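PDB 3LY1: putative histidinol-phosphate aminotransferase from Erwinia carotovora atroseptica, which probably transfers amino groups as a pyridoxal-phosphate-dependent aminotransferase, perhaps acting on histidinol phosphate. Local coordinates for residues F10-N24 / R329-V341. Sequence-based numbering, arbitrary orientation. Where two conformers were deposited one is given.
Sequences FTAPSTDNPIRINFN and RISLGTPQEMQWV
Pro13 lies over one face of the Trp340 indole, its CD 3.6 Å from the centroid of the six-membered ring and 8° off the normal, a CH-pi contact. The Phe10 ring meets the same tryptophan obliquely, CZ 3.7 Å from Trp340 CB, with Gln336 O over the centre of one phenyl face and Glu337 CG at its edge. Ile19 CD1 touches both the indole, at Trp340 CE3, and Val341 CG2. Further along, Ile21 directs CD1 to Ile330 CG2 (3.8 Å), while CG2 packs on the backbone at Gly333.

The N-terminal segment thus runs across the start of helix 335-350 and the end of strand 327-331 in the small domain of a fold-type I aminotransferase. Here Ser331 N donates to Ile21 O at 3.0 Å. Ser331 OG accepts from Asn24 N at 3.0 Å and, weakly, from ND2 of the same residue. The Asn24 amide oxygen sits over the Arg329 guanidinium, whose NH2 reaches Asn22 O in plane through a weak bond (2.9 Å). The stronger polar partner of Arg329 is Asn152, which binds pyridoxal phosphate and whose OD1 accepts from NH1; NH2 hydrogen-bonds a citrate, probably from the crystallisation liquor, consistent with the substrate-carboxylate arginine of related fold-type I aminotransferases.

At the start of the helix, Thr334 and Glu337 form a capping box: Glu337 OE1 takes Thr334 N at 3.0 Å, Thr334 OG1 accepts from Glu337 N, and one water links OE2 to Arg20 N.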
loop_
_atom_site.group_PDB
_atom_site.type_symbol
_atom_site.label_atom_id
_atom_site.label_comp_id
_atom_site.label_asym_id
_atom_site.label_seq_id
_atom_site.Cartn_x
_atom_site.Cartn_y
_atom_site.Cartn_z
ATOM N N PHE A 10 33.052 8.235 -1.526
ATOM C CA PHE A 10 33.098 7.242 -0.431
ATOM C C PHE A 10 33.927 7.666 0.819
ATOM O O PHE A 10 35.045 8.169 0.708
ATOM C CB PHE A 10 33.605 5.877 -0.940
ATOM C CG PHE A 10 33.774 4.845 0.159
ATOM C CD1 PHE A 10 32.693 4.074 0.575
ATOM C CD2 PHE A 10 35.000 4.675 0.799
ATOM C CE1 PHE A 10 32.837 3.134 1.602
ATOM C CE2 PHE A 10 35.149 3.728 1.827
ATOM C CZ PHE A 10 34.072 2.964 2.226
ATOM N N THR A 11 33.349 7.398 1.993
ATOM C CA THR A 11 34.006 7.608 3.283
ATOM C C THR A 11 33.839 6.359 4.171
ATOM O O THR A 11 32.822 5.658 4.090
ATOM C CB THR A 11 33.415 8.847 3.999
ATOM O OG1 THR A 11 31.994 8.687 4.158
ATOM C CG2 THR A 11 33.701 10.118 3.192
ATOM N N ALA A 12 34.831 6.087 5.016
ATOM C CA ALA A 12 34.803 4.924 5.900
ATOM C C ALA A 12 33.617 4.969 6.870
ATOM O O ALA A 12 33.283 6.026 7.409
ATOM C CB ALA A 12 36.116 4.808 6.680
ATOM N N PRO A 13 32.980 3.821 7.090
ATOM C CA PRO A 13 31.782 3.786 7.918
ATOM C C PRO A 13 32.049 3.882 9.415
ATOM O O PRO A 13 33.184 3.732 9.857
ATOM C CB PRO A 13 31.192 2.412 7.597
ATOM C CG PRO A 13 32.376 1.571 7.223
ATOM C CD PRO A 13 33.285 2.499 6.503
ATOM N N SER A 14 30.983 4.125 10.176
ATOM C CA SER A 14 30.991 4.042 11.636
ATOM C C SER A 14 29.746 3.269 12.057
ATOM O O SER A 14 28.909 2.984 11.209
ATOM C CB SER A 14 30.918 5.447 12.218
ATOM O OG SER A 14 29.779 6.136 11.700
ATOM N N THR A 15 29.587 2.963 13.346
ATOM C CA THR A 15 28.308 2.412 13.829
ATOM C C THR A 15 27.114 3.394 13.662
ATOM O O THR A 15 25.957 2.956 13.541
ATOM C CB THR A 15 28.398 1.882 15.302
ATOM O OG1 THR A 15 28.687 2.969 16.195
ATOM C CG2 THR A 15 29.475 0.806 15.441
ATOM N N ASP A 16 27.370 4.702 13.642
ATOM C CA ASP A 16 26.313 5.700 13.353
ATOM C C ASP A 16 26.040 5.873 11.864
ATOM O O ASP A 16 25.000 6.422 11.472
ATOM C CB ASP A 16 26.692 7.095 13.897
ATOM C CG ASP A 16 26.354 7.283 15.381
ATOM O OD1 ASP A 16 26.175 6.278 16.114
ATOM O OD2 ASP A 16 26.283 8.461 15.816
ATOM N N ASN A 17 26.997 5.487 11.029
ATOM C CA ASN A 17 26.880 5.703 9.576
ATOM C C ASN A 17 27.452 4.475 8.832
ATOM O O ASN A 17 28.446 4.569 8.101
ATOM C CB ASN A 17 27.549 7.020 9.184
ATOM C CG ASN A 17 27.438 7.330 7.704
ATOM O OD1 ASN A 17 26.520 6.879 7.011
ATOM N ND2 ASN A 17 28.386 8.105 7.205
ATOM N N PRO A 18 26.777 3.318 9.010
ATOM C CA PRO A 18 27.278 2.026 8.555
ATOM C C PRO A 18 27.127 1.823 7.064
ATOM O O PRO A 18 26.328 2.498 6.421
ATOM C CB PRO A 18 26.419 1.012 9.347
ATOM C CG PRO A 18 25.126 1.683 9.546
ATOM C CD PRO A 18 25.442 3.198 9.634
ATOM N N ILE A 19 27.914 0.912 6.501
ATOM C CA ILE A 19 27.631 0.393 5.158
ATOM C C ILE A 19 26.434 -0.554 5.343
ATOM O O ILE A 19 26.485 -1.461 6.182
ATOM C CB ILE A 19 28.823 -0.394 4.563
ATOM C CG1 ILE A 19 29.998 0.549 4.255
ATOM C CG2 ILE A 19 28.404 -1.162 3.307
ATOM C CD1 ILE A 19 31.302 -0.169 3.924
ATOM N N ARG A 20 25.390 -0.340 4.543
ATOM C CA ARG A 20 24.128 -1.052 4.709
ATOM C C ARG A 20 24.000 -2.057 3.576
ATOM O O ARG A 20 23.653 -1.692 2.465
ATOM C CB ARG A 20 22.980 -0.030 4.687
ATOM C CG ARG A 20 22.918 0.839 5.965
ATOM C CD ARG A 20 22.023 2.071 5.825
ATOM N NE ARG A 20 20.592 1.737 5.702
ATOM C CZ ARG A 20 19.609 2.638 5.700
ATOM N NH1 ARG A 20 19.885 3.945 5.829
ATOM N NH2 ARG A 20 18.349 2.247 5.582
ATOM N N ILE A 21 24.330 -3.320 3.854
ATOM C CA ILE A 21 24.313 -4.350 2.810
ATOM C C ILE A 21 23.521 -5.497 3.386
ATOM O O ILE A 21 23.921 -6.679 3.376
ATOM C CB ILE A 21 25.742 -4.750 2.310
ATOM C CG1 ILE A 21 26.692 -5.029 3.483
ATOM C CG2 ILE A 21 26.314 -3.654 1.350
ATOM C CD1 ILE A 21 28.114 -5.447 3.056
ATOM N N ASN A 22 22.379 -5.107 3.932
ATOM C CA ASN A 22 21.548 -6.000 4.726
ATOM C C ASN A 22 20.181 -6.350 4.125
ATOM O O ASN A 22 19.596 -7.355 4.515
ATOM C CB ASN A 22 21.373 -5.468 6.167
ATOM C CG ASN A 22 20.933 -3.994 6.252
ATOM O OD1 ASN A 22 20.981 -3.221 5.261
ATOM N ND2 ASN A 22 20.551 -3.581 7.485
ATOM N N PHE A 23 19.673 -5.524 3.213
ATOM C CA PHE A 23 18.282 -5.665 2.743
ATOM C C PHE A 23 18.120 -5.681 1.208
ATOM O O PHE A 23 17.026 -5.409 0.687
ATOM C CB PHE A 23 17.409 -4.545 3.349
ATOM C CG PHE A 23 17.279 -4.599 4.861
ATOM C CD1 PHE A 23 16.947 -5.801 5.525
ATOM C CD2 PHE A 23 17.451 -3.449 5.623
ATOM C CE1 PHE A 23 16.807 -5.824 6.926
ATOM C CE2 PHE A 23 17.334 -3.467 7.009
ATOM C CZ PHE A 23 17.028 -4.647 7.661
ATOM N N ASN A 24 19.182 -6.030 0.483
ATOM C CA ASN A 24 19.184 -6.099 -0.981
ATOM C C ASN A 24 18.690 -4.834 -1.670
ATOM O O ASN A 24 18.122 -4.877 -2.781
ATOM C CB ASN A 24 18.378 -7.312 -1.500
ATOM C CG ASN A 24 18.899 -8.657 -1.000
ATOM O OD1 ASN A 24 18.145 -9.691 -0.980
ATOM N ND2 ASN A 24 20.152 -8.679 -0.593
ATOM N N ARG A 329 24.118 -13.988 3.867
ATOM C CA ARG A 329 23.729 -13.289 2.680
ATOM C C ARG A 329 24.252 -11.881 2.813
ATOM O O ARG A 329 23.902 -11.154 3.774
ATOM C CB ARG A 329 22.195 -13.259 2.525
ATOM C CG ARG A 329 21.795 -12.706 1.132
ATOM C CD ARG A 329 20.289 -12.346 1.057
ATOM N NE ARG A 329 20.019 -11.189 1.914
ATOM C CZ ARG A 329 18.818 -10.791 2.288
ATOM N NH1 ARG A 329 17.740 -11.475 1.916
ATOM N NH2 ARG A 329 18.699 -9.726 3.070
ATOM N N ILE A 330 25.121 -11.511 1.879
ATOM C CA ILE A 330 25.767 -10.231 1.871
ATOM C C ILE A 330 25.223 -9.452 0.684
ATOM O O ILE A 330 25.447 -9.844 -0.448
ATOM C CB ILE A 330 27.291 -10.372 1.629
ATOM C CG1 ILE A 330 27.949 -11.277 2.660
ATOM C CG2 ILE A 330 27.942 -8.995 1.586
ATOM C CD1 ILE A 330 27.770 -10.847 4.114
ATOM N N SER A 331 24.490 -8.367 0.908
ATOM C CA SER A 331 24.047 -7.553 -0.250
ATOM C C SER A 331 25.215 -6.828 -0.929
ATOM O O SER A 331 26.250 -6.503 -0.325
ATOM C CB SER A 331 22.897 -6.565 0.110
ATOM O OG SER A 331 21.913 -7.234 0.936
ATOM N N LEU A 332 25.044 -6.536 -2.197
ATOM C CA LEU A 332 26.119 -5.883 -2.925
ATOM C C LEU A 332 25.955 -4.371 -2.837
ATOM O O LEU A 332 24.954 -3.814 -3.271
ATOM C CB LEU A 332 26.191 -6.391 -4.347
ATOM C CG LEU A 332 26.537 -7.873 -4.538
ATOM C CD1 LEU A 332 26.502 -8.269 -6.042
ATOM C CD2 LEU A 332 27.883 -8.234 -3.925
ATOM N N GLY A 333 26.923 -3.736 -2.183
ATOM C CA GLY A 333 27.021 -2.276 -2.115
ATOM C C GLY A 333 27.672 -1.681 -3.348
ATOM O O GLY A 333 27.858 -2.356 -4.357
ATOM N N THR A 334 28.025 -0.397 -3.276
ATOM C CA THR A 334 28.712 0.255 -4.392
ATOM C C THR A 334 30.093 -0.396 -4.488
ATOM O O THR A 334 30.528 -1.031 -3.515
ATOM C CB THR A 334 28.898 1.774 -4.172
ATOM O OG1 THR A 334 29.811 2.007 -3.084
ATOM C CG2 THR A 334 27.553 2.455 -3.890
ATOM N N PRO A 335 30.774 -0.258 -5.644
ATOM C CA PRO A 335 32.117 -0.865 -5.773
ATOM C C PRO A 335 33.087 -0.413 -4.660
ATOM O O PRO A 335 33.827 -1.233 -4.096
ATOM C CB PRO A 335 32.566 -0.417 -7.185
ATOM C CG PRO A 335 31.207 -0.369 -7.959
ATOM C CD PRO A 335 30.275 0.260 -6.943
ATOM N N GLN A 336 33.035 0.878 -4.317
ATOM C CA GLN A 336 33.916 1.392 -3.267
ATOM C C GLN A 336 33.524 0.814 -1.917
ATOM O O GLN A 336 34.405 0.477 -1.111
ATOM C CB GLN A 336 33.923 2.911 -3.210
ATOM C CG GLN A 336 34.761 3.560 -4.300
ATOM C CD GLN A 336 34.528 5.046 -4.357
ATOM O OE1 GLN A 336 33.485 5.502 -4.829
ATOM N NE2 GLN A 336 35.484 5.814 -3.862
ATOM N N GLU A 337 32.224 0.632 -1.661
ATOM C CA GLU A 337 31.833 0.008 -0.400
ATOM C C GLU A 337 32.338 -1.446 -0.332
ATOM O O GLU A 337 32.740 -1.928 0.741
ATOM C CB GLU A 337 30.319 0.071 -0.183
ATOM C CG GLU A 337 29.755 1.456 0.158
ATOM C CD GLU A 337 28.217 1.478 0.185
ATOM O OE1 GLU A 337 27.566 0.620 -0.477
ATOM O OE2 GLU A 337 27.662 2.364 0.872
HETATM N N MSE A 338 32.267 -2.168 -1.448
HETATM C CA MSE A 338 32.589 -3.594 -1.443
HETATM C C MSE A 338 34.095 -3.823 -1.367
HETATM O O MSE A 338 34.531 -4.802 -0.771
HETATM C CB MSE A 338 31.977 -4.328 -2.648
HETATM C CG MSE A 338 30.471 -4.432 -2.578
HETATM SE SE MSE A 338 29.772 -4.611 -0.759
HETATM C CE MSE A 338 30.428 -6.402 -0.287
ATOM N N GLN A 339 34.882 -2.920 -1.962
ATOM C CA GLN A 339 36.340 -2.926 -1.749
ATOM C C GLN A 339 36.714 -2.751 -0.262
ATOM O O GLN A 339 37.581 -3.442 0.271
ATOM C CB GLN A 339 37.051 -1.863 -2.586
ATOM C CG GLN A 339 38.560 -1.967 -2.446
ATOM C CD GLN A 339 39.096 -3.280 -3.010
ATOM O OE1 GLN A 339 38.706 -3.690 -4.103
ATOM N NE2 GLN A 339 39.976 -3.952 -2.256
ATOM N N TRP A 340 36.058 -1.828 0.411
ATOM C CA TRP A 340 36.322 -1.613 1.816
ATOM C C TRP A 340 35.876 -2.840 2.641
ATOM O O TRP A 340 36.594 -3.300 3.581
ATOM C CB TRP A 340 35.592 -0.358 2.277
ATOM C CG TRP A 340 36.083 0.145 3.545
ATOM C CD1 TRP A 340 37.101 1.053 3.739
ATOM C CD2 TRP A 340 35.621 -0.225 4.830
ATOM N NE1 TRP A 340 37.275 1.266 5.080
ATOM C CE2 TRP A 340 36.378 0.493 5.769
ATOM C CE3 TRP A 340 34.633 -1.095 5.282
ATOM C CZ2 TRP A 340 36.183 0.358 7.151
ATOM C CZ3 TRP A 340 34.431 -1.227 6.664
ATOM C CH2 TRP A 340 35.207 -0.499 7.578
ATOM N N VAL A 341 34.718 -3.392 2.268
ATOM C CA VAL A 341 34.220 -4.568 2.975
ATOM C C VAL A 341 35.159 -5.766 2.754
ATOM O O VAL A 341 35.503 -6.468 3.730
ATOM C CB VAL A 341 32.751 -4.947 2.616
ATOM C CG1 VAL A 341 32.361 -6.299 3.242
ATOM C CG2 VAL A 341 31.796 -3.865 3.132
HETATM O O HOH W 1 25.522 1.857 2.778
HETATM O O HOH W 2 24.963 -0.124 0.320
#